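Local coordinates for aldehyde dehydrogenase 12 (Zea mays, PDB 6D97), which catalyses the NAD-dependent oxidation of L-glutamate gamma-semialdehyde to glutamate, the last step of proline catabolism in plants, at residues 202-207 with 512-517; 296-301 with 460-465; 317-322 with 492-497; 483-488 with 500-505. One frame throughout, in Å; residues are numbered along the deposited sequence.

Interaction 1: 202-207 with 512-517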
loop_
_atom_site.group_PDB
_atom_site.type_symbol
_atom_site.label_atom_id
_atom_site.label_comp_id
_atom_site.label_asym_id
_atom_site.label_seq_id
_atom_site.Cartn_x
_atom_site.Cartn_y
_atom_site.Cartn_z
ATOM N N LEU A 202 -20.779 -22.709 7.778
ATOM C CA LEU A 202 -19.844 -22.782 6.663
ATOM C C LEU A 202 -18.990 -21.532 6.528
ATOM O O LEU A 202 -17.758 -21.628 6.486
ATOM C CB LEU A 202 -20.604 -23.030 5.351
ATOM C CG LEU A 202 -19.734 -23.081 4.093
ATOM C CD1 LEU A 202 -18.877 -24.340 4.098
ATOM C CD2 LEU A 202 -20.587 -23.014 2.840
ATOM N N GLU A 203 -19.618 -20.355 6.478
ATOM C CA GLU A 203 -18.919 -19.134 6.083
ATOM C C GLU A 203 -17.790 -18.791 7.047
ATOM O O GLU A 203 -16.658 -18.533 6.624
ATOM C CB GLU A 203 -19.913 -17.977 5.992
ATOM C CG GLU A 203 -19.300 -16.648 5.598
ATOM C CD GLU A 203 -20.333 -15.539 5.546
ATOM O OE1 GLU A 203 -21.532 -15.849 5.377
ATOM O OE2 GLU A 203 -19.952 -14.359 5.682
ATOM N N ILE A 204 -18.077 -18.768 8.345
ATOM C CA ILE A 204 -17.080 -18.355 9.331
ATOM C C ILE A 204 -15.935 -19.365 9.388
ATOM O O ILE A 204 -14.775 -18.970 9.203
ATOM C CB ILE A 204 -17.711 -18.144 10.718
ATOM C CG1 ILE A 204 -18.708 -16.985 10.688
ATOM C CG2 ILE A 204 -16.627 -17.910 11.754
ATOM C CD1 ILE A 204 -19.467 -16.815 11.982
ATOM N N PRO A 205 -16.185 -20.662 9.628
ATOM C CA PRO A 205 -15.047 -21.596 9.713
ATOM C C PRO A 205 -14.258 -21.733 8.420
ATOM O O PRO A 205 -13.024 -21.807 8.471
ATOM C CB PRO A 205 -15.708 -22.919 10.127
ATOM C CG PRO A 205 -17.139 -22.764 9.784
ATOM C CD PRO A 205 -17.459 -21.333 9.953
ATOM N N LEU A 206 -14.924 -21.762 7.260
ATOM C CA LEU A 206 -14.194 -21.923 6.002
ATOM C C LEU A 206 -13.262 -20.746 5.744
ATOM O O LEU A 206 -12.105 -20.937 5.350
ATOM C CB LEU A 206 -15.164 -22.091 4.833
ATOM C CG LEU A 206 -14.529 -22.048 3.438
ATOM C CD1 LEU A 206 -13.616 -23.244 3.225
ATOM C CD2 LEU A 206 -15.580 -21.970 2.340
ATOM N N LEU A 207 -13.747 -19.522 5.966
ATOM C CA LEU A 207 -12.955 -18.340 5.636
ATOM C C LEU A 207 -11.763 -18.186 6.573
ATOM O O LEU A 207 -10.683 -17.763 6.143
ATOM C CB LEU A 207 -13.836 -17.092 5.672
ATOM C CG LEU A 207 -14.501 -16.668 4.358
ATOM C CD1 LEU A 207 -15.328 -17.790 3.754
ATOM C CD2 LEU A 207 -15.354 -15.423 4.559
ATOM N N ALA A 512 -10.709 -9.504 15.681
ATOM C CA ALA A 512 -10.466 -10.233 14.451
ATOM C C ALA A 512 -11.275 -9.634 13.307
ATOM O O ALA A 512 -12.301 -8.980 13.506
ATOM C CB ALA A 512 -10.819 -11.711 14.623
ATOM N N GLY A 513 -10.770 -9.843 12.091
ATOM C CA GLY A 513 -11.529 -9.641 10.882
ATOM C C GLY A 513 -11.703 -10.970 10.169
ATOM O O GLY A 513 -11.184 -12.005 10.596
ATOM N N ILE A 514 -12.453 -10.924 9.072
ATOM C CA ILE A 514 -12.700 -12.119 8.279
ATOM C C ILE A 514 -12.946 -11.698 6.840
ATOM O O ILE A 514 -13.486 -10.620 6.575
ATOM C CB ILE A 514 -13.885 -12.931 8.855
ATOM C CG1 ILE A 514 -14.011 -14.286 8.157
ATOM C CG2 ILE A 514 -15.188 -12.145 8.744
ATOM C CD1 ILE A 514 -15.026 -15.209 8.812
ATOM N N GLY A 515 -12.517 -12.544 5.904
ATOM C CA GLY A 515 -12.850 -12.352 4.506
ATOM C C GLY A 515 -11.805 -11.696 3.622
ATOM O O GLY A 515 -11.365 -12.291 2.632
ATOM N N THR A 516 -11.406 -10.472 3.963
ATOM C CA THR A 516 -10.579 -9.650 3.091
ATOM C C THR A 516 -9.104 -10.019 3.210
ATOM O O THR A 516 -8.691 -10.674 4.172
ATOM C CB THR A 516 -10.769 -8.169 3.421
ATOM O OG1 THR A 516 -10.357 -7.905 4.769
ATOM C CG2 THR A 516 -12.214 -7.774 3.255
ATOM N N PRO A 517 -8.285 -9.622 2.228
ATOM C CA PRO A 517 -6.835 -9.839 2.362
ATOM C C PRO A 517 -6.253 -9.226 3.622
ATOM O O PRO A 517 -5.381 -9.836 4.250
ATOM C CB PRO A 517 -6.267 -9.182 1.098
ATOM C CG PRO A 517 -7.390 -9.254 0.103
ATOM C CD PRO A 517 -8.657 -9.116 0.894
HETATM O O HOH W 1 -10.822 -14.738 6.568
#
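Ile-514 pushes its outer methyl against the first turn of helix 203-214, with Leu-207 lying across it. The CG1 carbon of Ile-514 sits 3.8 Å from CB of Leu-207, and the two side chains cross at about a right angle. Its CD1 reaches further, to 3.8 Å from the carbonyl O of Ile-204, and meets the CG2 methyl of Ile-204 more loosely at 4.3 Å. This reach follows from an extended side chain: CG1 stands opposite the backbone N (chi1 -171°) and CD1 continues the line (chi2 172°). Leu-207 also turns its CD2 methyl to the CA of Gly-515, 4.0 Å away. Gly-515 has a positive phi of 99°, a backbone shape in which a CB would press on the carbonyl O of Ile-514. One water bridges the backbones, accepting from Gly-515 N at 2.9 Å and giving a weak bond to Leu-207 O. The helix belongs to the Rossmann-type nucleotide-binding part of the enzyme and follows strand 191-196, the strand that ends at the NAD-binding Thr-196. Ile-204 packs on Thr-196 and on Thr-273 of strand 269-273, which places the contact next to the cofactor site, with the Ile-204 side chain about 9 Å from bound NAD at the nearest atoms. Helix 142-157 covers another side: its Phe-155 touches Leu-207, and its Glu-148 accepts from the backbone N atoms of Leu-202 and Glu-203. Beyond Gly-515 the chain enters helix 517-524, where Thr-516 is the N-cap and its OG1 accepts from Ala-519 N.

Interaction 2: 296-301 with 460-465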
loop_
_atom_site.group_PDB
_atom_site.type_symbol
_atom_site.label_atom_id
_atom_site.label_comp_id
_atom_site.label_asym_id
_atom_site.label_seq_id
_atom_site.Cartn_x
_atom_site.Cartn_y
_atom_site.Cartn_z
ATOM N N GLY A 296 -22.089 -9.101 19.828
ATOM C CA GLY A 296 -22.381 -7.732 19.462
ATOM C C GLY A 296 -23.786 -7.334 19.874
ATOM O O GLY A 296 -24.718 -8.122 19.731
ATOM N N PHE A 297 -23.939 -6.125 20.411
ATOM C CA PHE A 297 -25.238 -5.485 20.576
ATOM C C PHE A 297 -25.285 -4.336 19.590
ATOM O O PHE A 297 -24.871 -3.211 19.895
ATOM C CB PHE A 297 -25.455 -5.028 22.029
ATOM C CG PHE A 297 -26.856 -4.631 22.318
ATOM C CD1 PHE A 297 -27.799 -5.572 22.678
ATOM C CD2 PHE A 297 -27.247 -3.316 22.190
ATOM C CE1 PHE A 297 -29.115 -5.199 22.918
ATOM C CE2 PHE A 297 -28.556 -2.940 22.430
ATOM C CZ PHE A 297 -29.488 -3.881 22.798
ATOM N N ASP A 298 -25.823 -4.608 18.403
ATOM C CA ASP A 298 -25.707 -3.716 17.245
ATOM C C ASP A 298 -26.906 -2.777 17.148
ATOM O O ASP A 298 -28.057 -3.188 17.356
ATOM C CB ASP A 298 -25.577 -4.572 15.991
ATOM C CG ASP A 298 -24.666 -5.766 16.220
ATOM O OD1 ASP A 298 -23.548 -5.575 16.696
ATOM O OD2 ASP A 298 -25.052 -6.890 15.888
ATOM N N TRP A 299 -26.621 -1.513 16.869
ATOM C CA TRP A 299 -27.614 -0.461 16.877
ATOM C C TRP A 299 -27.832 0.070 15.470
ATOM O O TRP A 299 -26.945 0.002 14.613
ATOM C CB TRP A 299 -27.217 0.703 17.819
ATOM C CG TRP A 299 -25.797 1.186 17.702
ATOM C CD1 TRP A 299 -24.738 0.829 18.491
ATOM C CD2 TRP A 299 -25.290 2.136 16.760
ATOM N NE1 TRP A 299 -23.603 1.491 18.085
ATOM C CE2 TRP A 299 -23.914 2.298 17.023
ATOM C CE3 TRP A 299 -25.866 2.861 15.711
ATOM C CZ2 TRP A 299 -23.108 3.153 16.277
ATOM C CZ3 TRP A 299 -25.066 3.703 14.970
ATOM C CH2 TRP A 299 -23.700 3.843 15.255
ATOM N N LYS A 300 -29.036 0.588 15.241
ATOM C CA LYS A 300 -29.372 1.348 14.047
ATOM C C LYS A 300 -29.933 2.684 14.496
ATOM O O LYS A 300 -30.849 2.730 15.325
ATOM C CB LYS A 300 -30.383 0.613 13.166
ATOM C CG LYS A 300 -30.847 1.421 11.970
ATOM C CD LYS A 300 -31.758 0.600 11.077
ATOM C CE LYS A 300 -30.967 -0.401 10.248
ATOM N NZ LYS A 300 -31.826 -1.500 9.723
ATOM N N ILE A 301 -29.353 3.761 13.981
ATOM C CA ILE A 301 -29.825 5.114 14.228
ATOM C C ILE A 301 -30.497 5.609 12.958
ATOM O O ILE A 301 -29.913 5.537 11.870
ATOM C CB ILE A 301 -28.677 6.053 14.637
ATOM C CG1 ILE A 301 -28.043 5.611 15.958
ATOM C CG2 ILE A 301 -29.179 7.474 14.749
ATOM C CD1 ILE A 301 -26.790 6.396 16.302
ATOM N N ALA A 460 -19.835 -3.703 23.456
ATOM C CA ALA A 460 -19.549 -4.372 22.196
ATOM C C ALA A 460 -19.693 -3.376 21.059
ATOM O O ALA A 460 -20.608 -2.545 21.060
ATOM C CB ALA A 460 -20.481 -5.572 21.974
ATOM N N HIS A 461 -18.783 -3.461 20.088
ATOM C CA HIS A 461 -18.737 -2.535 18.959
ATOM C C HIS A 461 -18.503 -3.345 17.681
ATOM O O HIS A 461 -17.432 -3.300 17.074
ATOM C CB HIS A 461 -17.660 -1.471 19.174
ATOM C CG HIS A 461 -17.833 -0.691 20.440
ATOM N ND1 HIS A 461 -18.922 0.121 20.668
ATOM C CD2 HIS A 461 -17.065 -0.610 21.551
ATOM C CE1 HIS A 461 -18.815 0.674 21.862
ATOM N NE2 HIS A 461 -17.695 0.249 22.418
ATOM N N LEU A 462 -19.531 -4.091 17.278
ATOM C CA LEU A 462 -19.447 -4.925 16.089
ATOM C C LEU A 462 -20.029 -4.195 14.885
ATOM O O LEU A 462 -19.305 -3.488 14.178
ATOM C CB LEU A 462 -20.163 -6.258 16.325
ATOM C CG LEU A 462 -19.938 -7.375 15.306
ATOM C CD1 LEU A 462 -18.504 -7.388 14.809
ATOM C CD2 LEU A 462 -20.277 -8.711 15.934
ATOM N N THR A 463 -21.327 -4.348 14.639
ATOM C CA THR A 463 -21.961 -3.687 13.511
ATOM C C THR A 463 -22.881 -2.571 13.986
ATOM O O THR A 463 -23.257 -2.490 15.158
ATOM C CB THR A 463 -22.748 -4.674 12.644
ATOM O OG1 THR A 463 -23.849 -5.204 13.390
ATOM C CG2 THR A 463 -21.854 -5.810 12.199
ATOM N N ALA A 464 -23.222 -1.698 13.045
ATOM C CA ALA A 464 -24.039 -0.523 13.309
ATOM C C ALA A 464 -24.497 0.042 11.975
ATOM O O ALA A 464 -23.863 -0.177 10.939
ATOM C CB ALA A 464 -23.271 0.535 14.103
ATOM N N ALA A 465 -25.606 0.774 12.017
ATOM C CA ALA A 465 -26.173 1.396 10.831
ATOM C C ALA A 465 -26.669 2.790 11.173
ATOM O O ALA A 465 -27.304 2.999 12.210
ATOM C CB ALA A 465 -27.323 0.564 10.250
HETATM O O HOH W 2 -22.578 -1.748 19.618
HETATM O O HOH W 3 -22.157 -4.260 18.542
HETATM O O HOH W 4 -21.814 1.094 20.239
#
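Two neighbouring parallel strands, 298-302 and 463-467, meet here inside the seven-stranded mixed sheet, their axes 4.8 Å apart and only 10° from parallel. The ladder is sound around Lys-300 and Ala-465: Ala-465 N gives to Trp-299 O at 3.0 Å, and Ile-301 N gives to Ala-465 O at 2.8 Å. On one face of the sheet the CB of Ala-464 sits over the indole of Trp-299, 3.3 Å from the centroid of its six-membered ring and 10° off the ring normal, a close CH-pi contact. With CG between the backbone N and the carbonyl carbon (chi1 46°), the ring of Trp-299 reaches over Ala-464 of the neighbouring strand. At the ring edge, NE1 gives to a water that also bonds to ND1 of His-461, which is also hydrogen-bonded to Asn-483 OD1. The opposite face carries Lys-300, whose CE passes 3.8 Å from CB of Ala-465; its chain bends at chi3 and takes NZ to OE1 of Gln-331. Before the ladder, Asp-298 leans across to Thr-463, whose backbone N meets OD1 at 3.3 Å from above the carboxylate plane. A water gives a second proton to that OD1 and accepts from Leu-462 N, so the carboxylate serves two backbone NH groups, one directly and one by relay. Gly-296 lets the chains close up further, its CA 3.8 Å from CB of Ala-460. Strand 331-337 flanks strand 298-302 on its other side, giving the parallel core typical of the catalytic domain in the aldehyde dehydrogenase fold.

Interaction 3: 317-322 with 492-497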
loop_
_atom_site.group_PDB
_atom_site.type_symbol
_atom_site.label_atom_id
_atom_site.label_comp_id
_atom_site.label_asym_id
_atom_site.label_seq_id
_atom_site.Cartn_x
_atom_site.Cartn_y
_atom_site.Cartn_z
ATOM N N ASP A 317 -36.603 -5.150 9.059
ATOM C CA ASP A 317 -37.128 -6.491 9.295
ATOM C C ASP A 317 -36.078 -7.556 9.007
ATOM O O ASP A 317 -35.951 -8.530 9.759
ATOM C CB ASP A 317 -38.376 -6.726 8.443
ATOM C CG ASP A 317 -38.889 -8.153 8.545
ATOM O OD1 ASP A 317 -39.505 -8.487 9.581
ATOM O OD2 ASP A 317 -38.663 -8.939 7.599
ATOM N N GLN A 318 -35.321 -7.395 7.920
ATOM C CA GLN A 318 -34.291 -8.375 7.598
ATOM C C GLN A 318 -33.148 -8.314 8.599
ATOM O O GLN A 318 -32.620 -9.354 9.008
ATOM C CB GLN A 318 -33.775 -8.155 6.176
ATOM C CG GLN A 318 -34.797 -8.478 5.097
ATOM C CD GLN A 318 -35.078 -9.967 4.976
ATOM O OE1 GLN A 318 -36.218 -10.380 4.769
ATOM N NE2 GLN A 318 -34.037 -10.779 5.097
ATOM N N ASP A 319 -32.759 -7.105 9.010
ATOM C CA ASP A 319 -31.663 -6.969 9.964
ATOM C C ASP A 319 -32.017 -7.611 11.295
ATOM O O ASP A 319 -31.203 -8.324 11.891
ATOM C CB ASP A 319 -31.307 -5.498 10.165
ATOM C CG ASP A 319 -30.419 -4.959 9.068
ATOM O OD1 ASP A 319 -29.748 -5.763 8.388
ATOM O OD2 ASP A 319 -30.389 -3.723 8.897
ATOM N N ALA A 320 -33.238 -7.379 11.773
ATOM C CA ALA A 320 -33.601 -7.838 13.107
ATOM C C ALA A 320 -33.995 -9.308 13.131
ATOM O O ALA A 320 -33.768 -9.984 14.142
ATOM C CB ALA A 320 -34.740 -6.982 13.664
ATOM N N TYR A 321 -34.565 -9.833 12.045
ATOM C CA TYR A 321 -35.316 -11.076 12.142
ATOM C C TYR A 321 -34.932 -12.167 11.156
ATOM O O TYR A 321 -35.385 -13.303 11.338
ATOM C CB TYR A 321 -36.816 -10.784 12.004
ATOM C CG TYR A 321 -37.305 -9.867 13.093
ATOM C CD1 TYR A 321 -36.957 -10.099 14.420
ATOM C CD2 TYR A 321 -38.087 -8.758 12.796
ATOM C CE1 TYR A 321 -37.390 -9.263 15.422
ATOM C CE2 TYR A 321 -38.524 -7.912 13.792
ATOM C CZ TYR A 321 -38.174 -8.171 15.103
ATOM O OH TYR A 321 -38.603 -7.333 16.104
ATOM N N ALA A 322 -34.131 -11.882 10.130
ATOM C CA ALA A 322 -33.589 -12.961 9.316
ATOM C C ALA A 322 -32.801 -13.914 10.204
ATOM O O ALA A 322 -32.126 -13.489 11.145
ATOM C CB ALA A 322 -32.699 -12.414 8.200
ATOM N N ALA A 492 -28.495 1.932 4.680
ATOM C CA ALA A 492 -27.630 1.294 5.663
ATOM C C ALA A 492 -28.344 0.134 6.347
ATOM O O ALA A 492 -29.550 0.183 6.607
ATOM C CB ALA A 492 -27.163 2.312 6.707
ATOM N N ARG A 493 -27.577 -0.913 6.636
ATOM C CA ARG A 493 -28.053 -2.123 7.285
ATOM C C ARG A 493 -27.083 -2.490 8.399
ATOM O O ARG A 493 -26.008 -1.902 8.530
ATOM C CB ARG A 493 -28.171 -3.271 6.273
ATOM C CG ARG A 493 -26.842 -3.636 5.607
ATOM C CD ARG A 493 -27.039 -4.463 4.347
ATOM N NE ARG A 493 -25.838 -5.227 4.021
ATOM C CZ ARG A 493 -24.844 -4.780 3.261
ATOM N NH1 ARG A 493 -24.904 -3.566 2.732
ATOM N NH2 ARG A 493 -23.790 -5.552 3.030
ATOM N N THR A 494 -27.464 -3.471 9.218
ATOM C CA THR A 494 -26.538 -4.002 10.208
ATOM C C THR A 494 -25.990 -5.373 9.841
ATOM O O THR A 494 -24.921 -5.745 10.339
ATOM C CB THR A 494 -27.199 -4.092 11.592
ATOM O OG1 THR A 494 -28.209 -5.109 11.583
ATOM C CG2 THR A 494 -27.826 -2.764 11.970
ATOM N N THR A 495 -26.674 -6.119 8.980
ATOM C CA THR A 495 -26.314 -7.497 8.672
ATOM C C THR A 495 -25.844 -7.636 7.229
ATOM O O THR A 495 -25.997 -6.734 6.402
ATOM C CB THR A 495 -27.502 -8.433 8.919
ATOM O OG1 THR A 495 -28.533 -8.163 7.962
ATOM C CG2 THR A 495 -28.059 -8.219 10.306
ATOM N N GLY A 496 -25.263 -8.795 6.941
ATOM C CA GLY A 496 -24.946 -9.159 5.574
ATOM C C GLY A 496 -23.636 -8.619 5.051
ATOM O O GLY A 496 -23.566 -8.196 3.892
ATOM N N ALA A 497 -22.596 -8.613 5.872
ATOM C CA ALA A 497 -21.284 -8.174 5.410
ATOM C C ALA A 497 -20.700 -9.217 4.467
ATOM O O ALA A 497 -20.477 -10.360 4.886
ATOM C CB ALA A 497 -20.350 -7.944 6.591
HETATM O O HOH W 5 -30.262 -10.033 8.144
#
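OD1 of Asp-319 is gripped twice by Thr-495. The hydroxyl OG1 gives to it at 2.7 Å, arriving nearly along the C-O axis, while Thr-495 N gives to it at 3.2 Å from well above the carboxylate plane. The other oxygen, OD2, accepts from Thr-494 N at 3.0 Å, again from above the plane, 55° out of it. Consecutive NH groups of the loop thus hold both oxygens and fix the rotation of the carboxylate. OG1 of Thr-495 lies between its own backbone N and carbonyl carbon (chi1 68°), which lets side chain and NH converge on one oxygen. A water adds a bridge, giving to OG1 of Thr-495 and to Gln-318 O. The buried charge of Asp-319 is probably offset by Lys-300, which forms a salt bridge to OD2 from strand 298-302. Within the loop, Arg-493 ties its side chain to the backbone: NH2 gives to Gly-496 O at 2.8 Å, with an N-H...O angle of 171°, and NE makes a weak bond to Thr-495 O. The arrangement is a helix-borne aspartate receiving successive backbone NH groups of a loop, here joining helix 309-321 to the segment after strand 485-488 in the aldehyde dehydrogenase fold.

Interaction 4: 483-488 with 500-505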
loop_
_atom_site.group_PDB
_atom_site.type_symbol
_atom_site.label_atom_id
_atom_site.label_comp_id
_atom_site.label_asym_id
_atom_site.label_seq_id
_atom_site.Cartn_x
_atom_site.Cartn_y
_atom_site.Cartn_z
ATOM N N ASN A 483 -18.081 1.257 16.265
ATOM C CA ASN A 483 -18.376 -0.105 15.803
ATOM C C ASN A 483 -17.625 -0.483 14.530
ATOM O O ASN A 483 -17.590 0.277 13.561
ATOM C CB ASN A 483 -19.881 -0.260 15.591
ATOM C CG ASN A 483 -20.636 -0.351 16.894
ATOM O OD1 ASN A 483 -20.236 0.233 17.903
ATOM N ND2 ASN A 483 -21.725 -1.104 16.887
ATOM N N GLY A 484 -17.027 -1.679 14.546
ATOM C CA GLY A 484 -16.011 -2.011 13.556
ATOM C C GLY A 484 -16.549 -2.200 12.154
ATOM O O GLY A 484 -15.787 -2.170 11.183
ATOM N N THR A 485 -17.856 -2.411 12.023
ATOM C CA THR A 485 -18.487 -2.595 10.714
ATOM C C THR A 485 -19.755 -1.747 10.699
ATOM O O THR A 485 -20.851 -2.235 10.988
ATOM C CB THR A 485 -18.787 -4.055 10.427
ATOM O OG1 THR A 485 -17.646 -4.854 10.760
ATOM C CG2 THR A 485 -19.099 -4.223 8.956
ATOM N N THR A 486 -19.598 -0.479 10.340
ATOM C CA THR A 486 -20.674 0.497 10.388
ATOM C C THR A 486 -21.097 0.869 8.975
ATOM O O THR A 486 -20.256 1.219 8.140
ATOM C CB THR A 486 -20.237 1.746 11.153
ATOM O OG1 THR A 486 -19.862 1.379 12.486
ATOM C CG2 THR A 486 -21.374 2.750 11.208
ATOM N N TYR A 487 -22.399 0.794 8.714
ATOM C CA TYR A 487 -22.975 1.181 7.434
ATOM C C TYR A 487 -23.657 2.536 7.578
ATOM O O TYR A 487 -24.307 2.808 8.591
ATOM C CB TYR A 487 -23.977 0.136 6.938
ATOM C CG TYR A 487 -23.412 -1.261 6.765
ATOM C CD1 TYR A 487 -23.145 -2.067 7.865
ATOM C CD2 TYR A 487 -23.165 -1.779 5.499
ATOM C CE1 TYR A 487 -22.643 -3.344 7.716
ATOM C CE2 TYR A 487 -22.653 -3.054 5.339
ATOM C CZ TYR A 487 -22.394 -3.831 6.450
ATOM O OH TYR A 487 -21.893 -5.103 6.291
ATOM N N ALA A 488 -23.509 3.385 6.562
ATOM C CA ALA A 488 -24.004 4.755 6.622
ATOM C C ALA A 488 -24.646 5.125 5.295
ATOM O O ALA A 488 -24.040 4.940 4.237
ATOM C CB ALA A 488 -22.878 5.740 6.956
ATOM N N ASN A 500 -16.225 -8.855 0.201
ATOM C CA ASN A 500 -15.479 -7.770 -0.423
ATOM C C ASN A 500 -15.083 -6.672 0.554
ATOM O O ASN A 500 -14.306 -5.789 0.174
ATOM C CB ASN A 500 -16.275 -7.161 -1.582
ATOM C CG ASN A 500 -17.726 -6.923 -1.234
ATOM O OD1 ASN A 500 -18.512 -7.864 -1.161
ATOM N ND2 ASN A 500 -18.094 -5.660 -1.038
ATOM N N HIS A 501 -15.581 -6.688 1.788
ATOM C CA HIS A 501 -15.084 -5.732 2.762
ATOM C C HIS A 501 -15.043 -6.367 4.144
ATOM O O HIS A 501 -15.619 -7.430 4.394
ATOM C CB HIS A 501 -15.904 -4.433 2.767
ATOM C CG HIS A 501 -17.317 -4.593 3.228
ATOM N ND1 HIS A 501 -17.658 -4.735 4.555
ATOM C CD2 HIS A 501 -18.481 -4.602 2.539
ATOM C CE1 HIS A 501 -18.971 -4.840 4.661
ATOM N NE2 HIS A 501 -19.495 -4.757 3.453
ATOM N N TRP A 502 -14.322 -5.688 5.026
ATOM C CA TRP A 502 -14.056 -6.168 6.373
ATOM C C TRP A 502 -15.343 -6.421 7.147
ATOM O O TRP A 502 -16.321 -5.677 7.028
ATOM C CB TRP A 502 -13.192 -5.127 7.092
ATOM C CG TRP A 502 -13.098 -5.252 8.581
ATOM C CD1 TRP A 502 -14.049 -4.906 9.507
ATOM C CD2 TRP A 502 -11.964 -5.709 9.324
ATOM N NE1 TRP A 502 -13.581 -5.147 10.775
ATOM C CE2 TRP A 502 -12.304 -5.635 10.692
ATOM C CE3 TRP A 502 -10.695 -6.179 8.967
ATOM C CZ2 TRP A 502 -11.424 -6.022 11.703
ATOM C CZ3 TRP A 502 -9.822 -6.562 9.973
ATOM C CH2 TRP A 502 -10.191 -6.476 11.326
ATOM N N PHE A 503 -15.337 -7.492 7.937
ATOM C CA PHE A 503 -16.306 -7.695 9.005
ATOM C C PHE A 503 -15.540 -8.038 10.270
ATOM O O PHE A 503 -14.679 -8.925 10.260
ATOM C CB PHE A 503 -17.316 -8.802 8.680
ATOM C CG PHE A 503 -18.267 -9.105 9.813
ATOM C CD1 PHE A 503 -19.475 -8.441 9.918
ATOM C CD2 PHE A 503 -17.947 -10.051 10.777
ATOM C CE1 PHE A 503 -20.350 -8.718 10.954
ATOM C CE2 PHE A 503 -18.817 -10.326 11.818
ATOM C CZ PHE A 503 -20.022 -9.662 11.900
ATOM N N GLY A 504 -15.857 -7.339 11.352
ATOM C CA GLY A 504 -15.176 -7.521 12.608
ATOM C C GLY A 504 -15.411 -6.337 13.519
ATOM O O GLY A 504 -15.847 -5.269 13.081
ATOM N N PRO A 505 -15.134 -6.502 14.803
ATOM C CA PRO A 505 -15.337 -5.414 15.761
ATOM C C PRO A 505 -14.204 -4.397 15.666
ATOM O O PRO A 505 -13.233 -4.574 14.933
ATOM C CB PRO A 505 -15.337 -6.141 17.106
ATOM C CG PRO A 505 -14.410 -7.291 16.885
ATOM C CD PRO A 505 -14.623 -7.721 15.456
#
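Tyr-487 and His-501 cross obliquely, their ring planes at 72° and centroids 5.8 Å apart. The phenol oxygen OH of Tyr-487 comes to the edge of the imidazole, in its plane, 3.4 Å from CE1 of His-501. The imidazole is turned by its own bond: ND1 gives to Trp-502 O at 3.0 Å, so CE1 and NE2 are left to face the tyrosine. Thr-485 stands on the same strand two residues earlier and points at the loop. Its OG1 lies beside the backbone N, opposite the carbonyl carbon (chi1 -46°), and gives to Gly-504 O at 3.0 Å, while its CG2 rests 3.7 Å from the carbonyl O of Trp-502. The indole of Trp-502 presents its edge to that hydroxyl, and its NE1 adds a weak bond to the same Gly-504 O. Gly-484 brings its CA to 4.1 Å from that of Pro-505; a CB here would run into Gly-504 O and the carbonyl carbon of Pro-505. Strand 485-488 pairs on one side with strand 463-467 and on the other with a parallel strand of the third subunit, so the sheet runs on across the interface; Trp-502 packs on helix 517-524 and meets His-527 of that subunit.

In the fold
From the N terminus, helix 203-214 in the NAD-binding part comes first, and interaction 1 closes the longest loop, bringing the approach to helix 517-524 back to it; the other three contacts nest inside. Interaction 2 then joins strand 298-302 to strand 463-467 in the catalytic sheet. Interaction 3 starts within that loop, on helix 309-321, and ends beyond it, so the two cross, as do interactions 3 and 4. Interactions 2 and 4 lie in series but share the sheet, Leu-462 O facing Thr-485 N across adjacent strands. The segment after strand 485-488 supplies residues to interactions 3, 4 and 1 in turn, linking the catalytic sheet to the cofactor-binding part.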